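Local coordinates for lectin 2 (Agrocybe aegerita, PDB 4TQJ), which binds sugars as a lectin that specifically recognises non-reducing terminal N-acetylglucosamine, at residues 20-32 with 38-51. The protein carries 1 engineered substitution. Sequence-based numbering, arbitrary orientation.
Sequences DIVGFGLDGVVIG and LQPFLAVKNFAQNA
Val29, Val30 and Ile31 pair with Val44, Leu42 and Phe41 as strands 28-32 and 41-44 run antiparallel, their directions 132° apart. Ile31 and Phe41 exchange two backbone hydrogen bonds, Ile31 N to Phe41 O and Phe41 N to Ile31 O, each 2.8 Å. The register then slips by one residue, a beta bulge at Ala43: Val29 O accepts from Ala43 N while Val29 N donates to Val44 O. Beyond the strands, the backbone N of Asn50 donates to Leu26 O at 2.7 Å, which holds the loop between strands 20-25 and 28-32 against the type I turn 48-51.

The two faces differ: Val29 and Ile31 are buried on theirs, while that of Val30 and Leu42 is partly open to solvent. Val29 CG1 stands anti to the backbone N (chi1 -174°), leaving Val29 CG2 beside it, 3.8 Å from Phe47 CB. Phe47 CB also lies in the plane of the Phe24 ring, at its edge, 3.7 Å from Phe24 CD1. Ile31 CG1 meets the methyl of Ala43 on this face, and Ile74 of strand 73-77, in the next sheet, covers Phe24, Val29 and Phe47. On the other face Val30 and Pro40 lie side by side, pressed tightly together at 3.4 Å between Val30 CG1 and Pro40 CB. Ala48 CB sits 3.1 Å from Gly28 N. Gly28 CA lies 3.3 Å from Val44 O, where a side chain would collide with that oxygen.

Water bridges Gly25 O to Gln49 N at one end of the contact and Ile31 O to Gln39 O at the other. The hairpin forms the outer part of a four-stranded propeller blade whose innermost strand, 395-399, comes from the C-terminal end of the chain. Backbone bonds thus set the register, while apolar packing joins one face to the neighbouring blade.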
loop_
_atom_site.group_PDB
_atom_site.type_symbol
_atom_site.label_atom_id
_atom_site.label_comp_id
_atom_site.label_asym_id
_atom_site.label_seq_id
_atom_site.Cartn_x
_atom_site.Cartn_y
_atom_site.Cartn_z
ATOM N N ASP A 20 1.807 -8.672 -2.584
ATOM C CA ASP A 20 0.691 -9.397 -1.978
ATOM C C ASP A 20 0.423 -10.725 -2.689
ATOM O O ASP A 20 0.812 -10.907 -3.832
ATOM C CB ASP A 20 -0.589 -8.542 -2.042
ATOM C CG ASP A 20 -0.393 -7.152 -1.485
ATOM O OD1 ASP A 20 -0.206 -7.022 -0.262
ATOM O OD2 ASP A 20 -0.413 -6.183 -2.277
ATOM N N ILE A 21 -0.257 -11.647 -2.016
ATOM C CA ILE A 21 -0.646 -12.917 -2.635
ATOM C C ILE A 21 -2.064 -12.787 -3.138
ATOM O O ILE A 21 -2.941 -12.347 -2.403
ATOM C CB ILE A 21 -0.660 -14.070 -1.629
ATOM C CG1 ILE A 21 0.717 -14.240 -0.986
ATOM C CG2 ILE A 21 -1.101 -15.377 -2.307
ATOM C CD1 ILE A 21 0.702 -15.200 0.164
ATOM N N VAL A 22 -2.293 -13.158 -4.389
ATOM C CA VAL A 22 -3.655 -13.222 -4.905
ATOM C C VAL A 22 -3.891 -14.641 -5.399
ATOM O O VAL A 22 -3.183 -15.128 -6.286
ATOM C CB VAL A 22 -3.903 -12.180 -6.006
ATOM C CG1 VAL A 22 -5.258 -12.394 -6.677
ATOM C CG2 VAL A 22 -3.789 -10.768 -5.431
ATOM N N GLY A 23 -4.851 -15.318 -4.784
ATOM C CA GLY A 23 -5.160 -16.679 -5.151
ATOM C C GLY A 23 -6.554 -16.809 -5.730
ATOM O O GLY A 23 -7.528 -16.340 -5.131
ATOM N N PHE A 24 -6.660 -17.423 -6.902
ATOM C CA PHE A 24 -7.960 -17.838 -7.399
ATOM C C PHE A 24 -8.188 -19.258 -6.907
ATOM O O PHE A 24 -7.817 -20.219 -7.568
ATOM C CB PHE A 24 -8.019 -17.764 -8.920
ATOM C CG PHE A 24 -7.916 -16.364 -9.450
ATOM C CD1 PHE A 24 -9.062 -15.614 -9.702
ATOM C CD2 PHE A 24 -6.676 -15.783 -9.655
ATOM C CE1 PHE A 24 -8.969 -14.313 -10.184
ATOM C CE2 PHE A 24 -6.568 -14.490 -10.133
ATOM C CZ PHE A 24 -7.713 -13.750 -10.398
ATOM N N GLY A 25 -8.761 -19.374 -5.714
ATOM C CA GLY A 25 -8.935 -20.664 -5.074
ATOM C C GLY A 25 -10.170 -21.367 -5.602
ATOM O O GLY A 25 -10.819 -20.885 -6.537
ATOM N N LEU A 26 -10.505 -22.505 -5.000
ATOM C CA LEU A 26 -11.641 -23.301 -5.455
ATOM C C LEU A 26 -12.977 -22.596 -5.221
ATOM O O LEU A 26 -13.918 -22.776 -5.986
ATOM C CB LEU A 26 -11.646 -24.652 -4.743
ATOM C CG LEU A 26 -10.422 -25.523 -5.005
ATOM C CD1 LEU A 26 -10.425 -26.757 -4.076
ATOM C CD2 LEU A 26 -10.344 -25.911 -6.492
ATOM N N ASP A 27 -13.055 -21.792 -4.164
ATOM C CA ASP A 27 -14.328 -21.196 -3.767
ATOM C C ASP A 27 -14.372 -19.690 -4.004
ATOM O O ASP A 27 -15.327 -19.011 -3.606
ATOM C CB ASP A 27 -14.640 -21.505 -2.298
ATOM C CG ASP A 27 -14.638 -23.006 -1.988
ATOM O OD1 ASP A 27 -15.035 -23.825 -2.844
ATOM O OD2 ASP A 27 -14.250 -23.362 -0.863
ATOM N N GLY A 28 -13.340 -19.165 -4.651
ATOM C CA GLY A 28 -13.312 -17.751 -4.969
ATOM C C GLY A 28 -11.937 -17.156 -4.787
ATOM O O GLY A 28 -10.981 -17.860 -4.474
ATOM N N VAL A 29 -11.854 -15.849 -4.970
ATOM C CA VAL A 29 -10.599 -15.120 -4.898
ATOM C C VAL A 29 -10.178 -14.902 -3.447
ATOM O O VAL A 29 -10.895 -14.279 -2.662
ATOM C CB VAL A 29 -10.744 -13.761 -5.598
ATOM C CG1 VAL A 29 -9.402 -13.030 -5.665
ATOM C CG2 VAL A 29 -11.334 -13.952 -6.988
ATOM N N VAL A 30 -9.013 -15.431 -3.092
ATOM C CA VAL A 30 -8.479 -15.279 -1.748
ATOM C C VAL A 30 -7.317 -14.296 -1.769
ATOM O O VAL A 30 -6.366 -14.483 -2.519
ATOM C CB VAL A 30 -7.990 -16.621 -1.197
ATOM C CG1 VAL A 30 -7.617 -16.474 0.257
ATOM C CG2 VAL A 30 -9.074 -17.679 -1.379
ATOM N N ILE A 31 -7.416 -13.227 -0.984
ATOM C CA ILE A 31 -6.352 -12.242 -0.919
ATOM C C ILE A 31 -5.507 -12.462 0.319
ATOM O O ILE A 31 -6.034 -12.555 1.429
ATOM C CB ILE A 31 -6.896 -10.793 -0.880
ATOM C CG1 ILE A 31 -7.802 -10.525 -2.076
ATOM C CG2 ILE A 31 -5.748 -9.791 -0.862
ATOM C CD1 ILE A 31 -7.100 -10.622 -3.437
ATOM N N GLY A 32 -4.198 -12.554 0.119
ATOM C CA GLY A 32 -3.247 -12.587 1.213
ATOM C C GLY A 32 -2.447 -11.296 1.237
ATOM O O GLY A 32 -1.304 -11.250 0.770
ATOM N N LEU A 38 -0.756 -11.878 8.461
ATOM C CA LEU A 38 -1.177 -12.396 7.167
ATOM C C LEU A 38 -2.316 -13.376 7.366
ATOM O O LEU A 38 -2.161 -14.380 8.054
ATOM C CB LEU A 38 -0.019 -13.077 6.437
ATOM C CG LEU A 38 -0.396 -13.793 5.132
ATOM C CD1 LEU A 38 -0.908 -12.798 4.098
ATOM C CD2 LEU A 38 0.777 -14.599 4.573
ATOM N N GLN A 39 -3.462 -13.069 6.778
ATOM C CA GLN A 39 -4.621 -13.941 6.876
ATOM C C GLN A 39 -5.389 -13.942 5.554
ATOM O O GLN A 39 -5.739 -12.894 5.036
ATOM C CB GLN A 39 -5.525 -13.512 8.031
ATOM C CG GLN A 39 -4.900 -13.661 9.427
ATOM C CD GLN A 39 -4.458 -15.090 9.761
ATOM O OE1 GLN A 39 -4.838 -16.055 9.087
ATOM N NE2 GLN A 39 -3.645 -15.225 10.812
ATOM N N PRO A 40 -5.645 -15.130 5.005
ATOM C CA PRO A 40 -6.326 -15.218 3.711
ATOM C C PRO A 40 -7.716 -14.607 3.838
ATOM O O PRO A 40 -8.406 -14.884 4.815
ATOM C CB PRO A 40 -6.437 -16.726 3.482
ATOM C CG PRO A 40 -6.491 -17.311 4.864
ATOM C CD PRO A 40 -5.570 -16.434 5.689
ATOM N N PHE A 41 -8.103 -13.776 2.877
ATOM C CA PHE A 41 -9.392 -13.101 2.909
ATOM C C PHE A 41 -10.193 -13.446 1.659
ATOM O O PHE A 41 -9.797 -13.111 0.543
ATOM C CB PHE A 41 -9.174 -11.589 3.018
ATOM C CG PHE A 41 -10.433 -10.781 2.930
ATOM C CD1 PHE A 41 -10.543 -9.751 2.005
ATOM C CD2 PHE A 41 -11.502 -11.033 3.780
ATOM C CE1 PHE A 41 -11.704 -8.986 1.925
ATOM C CE2 PHE A 41 -12.670 -10.280 3.702
ATOM C CZ PHE A 41 -12.771 -9.261 2.774
ATOM N N LEU A 42 -11.322 -14.124 1.837
ATOM C CA LEU A 42 -12.175 -14.450 0.699
ATOM C C LEU A 42 -12.864 -13.192 0.180
ATOM O O LEU A 42 -13.928 -12.817 0.668
ATOM C CB LEU A 42 -13.206 -15.503 1.079
ATOM C CG LEU A 42 -14.118 -15.984 -0.053
ATOM C CD1 LEU A 42 -13.292 -16.560 -1.191
ATOM C CD2 LEU A 42 -15.117 -17.021 0.461
ATOM N N ALA A 43 -12.257 -12.549 -0.816
ATOM C CA ALA A 43 -12.719 -11.235 -1.261
ATOM C C ALA A 43 -13.872 -11.247 -2.275
ATOM O O ALA A 43 -14.656 -10.298 -2.318
ATOM C CB ALA A 43 -11.542 -10.406 -1.794
ATOM N N VAL A 44 -13.966 -12.305 -3.084
ATOM C CA VAL A 44 -14.981 -12.402 -4.135
ATOM C C VAL A 44 -15.371 -13.851 -4.385
ATOM O O VAL A 44 -14.511 -14.686 -4.701
ATOM C CB VAL A 44 -14.465 -11.832 -5.481
ATOM C CG1 VAL A 44 -15.505 -12.031 -6.580
ATOM C CG2 VAL A 44 -14.109 -10.369 -5.341
ATOM N N LYS A 45 -16.660 -14.150 -4.244
ATOM C CA LYS A 45 -17.169 -15.497 -4.486
ATOM C C LYS A 45 -17.457 -15.694 -5.964
ATOM O O LYS A 45 -18.613 -15.777 -6.389
ATOM C CB LYS A 45 -18.428 -15.763 -3.655
ATOM C CG LYS A 45 -18.145 -15.942 -2.166
ATOM C CD LYS A 45 -19.428 -16.028 -1.345
ATOM C CE LYS A 45 -19.140 -16.465 0.090
ATOM N NZ LYS A 45 -18.127 -15.606 0.763
ATOM N N ASN A 46 -16.390 -15.757 -6.746
ATOM C CA ASN A 46 -16.493 -15.903 -8.180
ATOM C C ASN A 46 -15.079 -16.131 -8.730
ATOM O O ASN A 46 -14.138 -16.243 -7.955
ATOM C CB ASN A 46 -17.145 -14.657 -8.783
ATOM C CG ASN A 46 -17.929 -14.962 -10.053
ATOM O OD1 ASN A 46 -17.469 -15.707 -10.915
ATOM N ND2 ASN A 46 -19.126 -14.387 -10.167
ATOM N N PHE A 47 -14.931 -16.220 -10.047
ATOM C CA PHE A 47 -13.617 -16.445 -10.647
ATOM C C PHE A 47 -12.966 -17.740 -10.161
ATOM O O PHE A 47 -11.748 -17.828 -10.079
ATOM C CB PHE A 47 -12.682 -15.285 -10.315
ATOM C CG PHE A 47 -13.150 -13.966 -10.835
ATOM C CD1 PHE A 47 -13.056 -13.669 -12.186
ATOM C CD2 PHE A 47 -13.670 -13.008 -9.973
ATOM C CE1 PHE A 47 -13.478 -12.436 -12.674
ATOM C CE2 PHE A 47 -14.096 -11.783 -10.454
ATOM C CZ PHE A 47 -13.998 -11.496 -11.805
ATOM N N ALA A 48 -13.774 -18.748 -9.860
ATOM C CA ALA A 48 -13.265 -19.938 -9.190
ATOM C C ALA A 48 -13.801 -21.252 -9.767
ATOM O O ALA A 48 -14.851 -21.279 -10.416
ATOM C CB ALA A 48 -13.565 -19.852 -7.696
ATOM N N GLN A 49 -13.066 -22.334 -9.515
ATOM C CA GLN A 49 -13.448 -23.676 -9.938
ATOM C C GLN A 49 -14.870 -23.996 -9.483
ATOM O O GLN A 49 -15.673 -24.546 -10.238
ATOM C CB GLN A 49 -12.492 -24.707 -9.324
ATOM C CG GLN A 49 -12.755 -26.146 -9.749
ATOM C CD GLN A 49 -12.274 -26.432 -11.158
ATOM O OE1 GLN A 49 -11.538 -25.644 -11.747
ATOM N NE2 GLN A 49 -12.681 -27.571 -11.701
ATOM N N ASN A 50 -15.174 -23.645 -8.239
ATOM C CA ASN A 50 -16.478 -23.949 -7.660
ATOM C C ASN A 50 -17.321 -22.716 -7.367
ATOM O O ASN A 50 -18.236 -22.768 -6.551
ATOM C CB ASN A 50 -16.316 -24.808 -6.407
ATOM C CG ASN A 50 -15.562 -26.085 -6.686
ATOM O OD1 ASN A 50 -15.755 -26.708 -7.731
ATOM N ND2 ASN A 50 -14.683 -26.480 -5.763
ATOM N N ALA A 51 -17.013 -21.617 -8.047
ATOM C CA ALA A 51 -17.849 -20.423 -8.010
ATOM C C ALA A 51 -17.756 -19.661 -9.329
ATOM O O ALA A 51 -16.832 -18.883 -9.531
ATOM C CB ALA A 51 -17.447 -19.530 -6.849
HETATM O O HOH W 1 -10.218 -21.780 -9.155
HETATM O O HOH W 2 -18.084 -22.564 -3.454
HETATM O O HOH W 3 -5.424 -10.510 3.220
#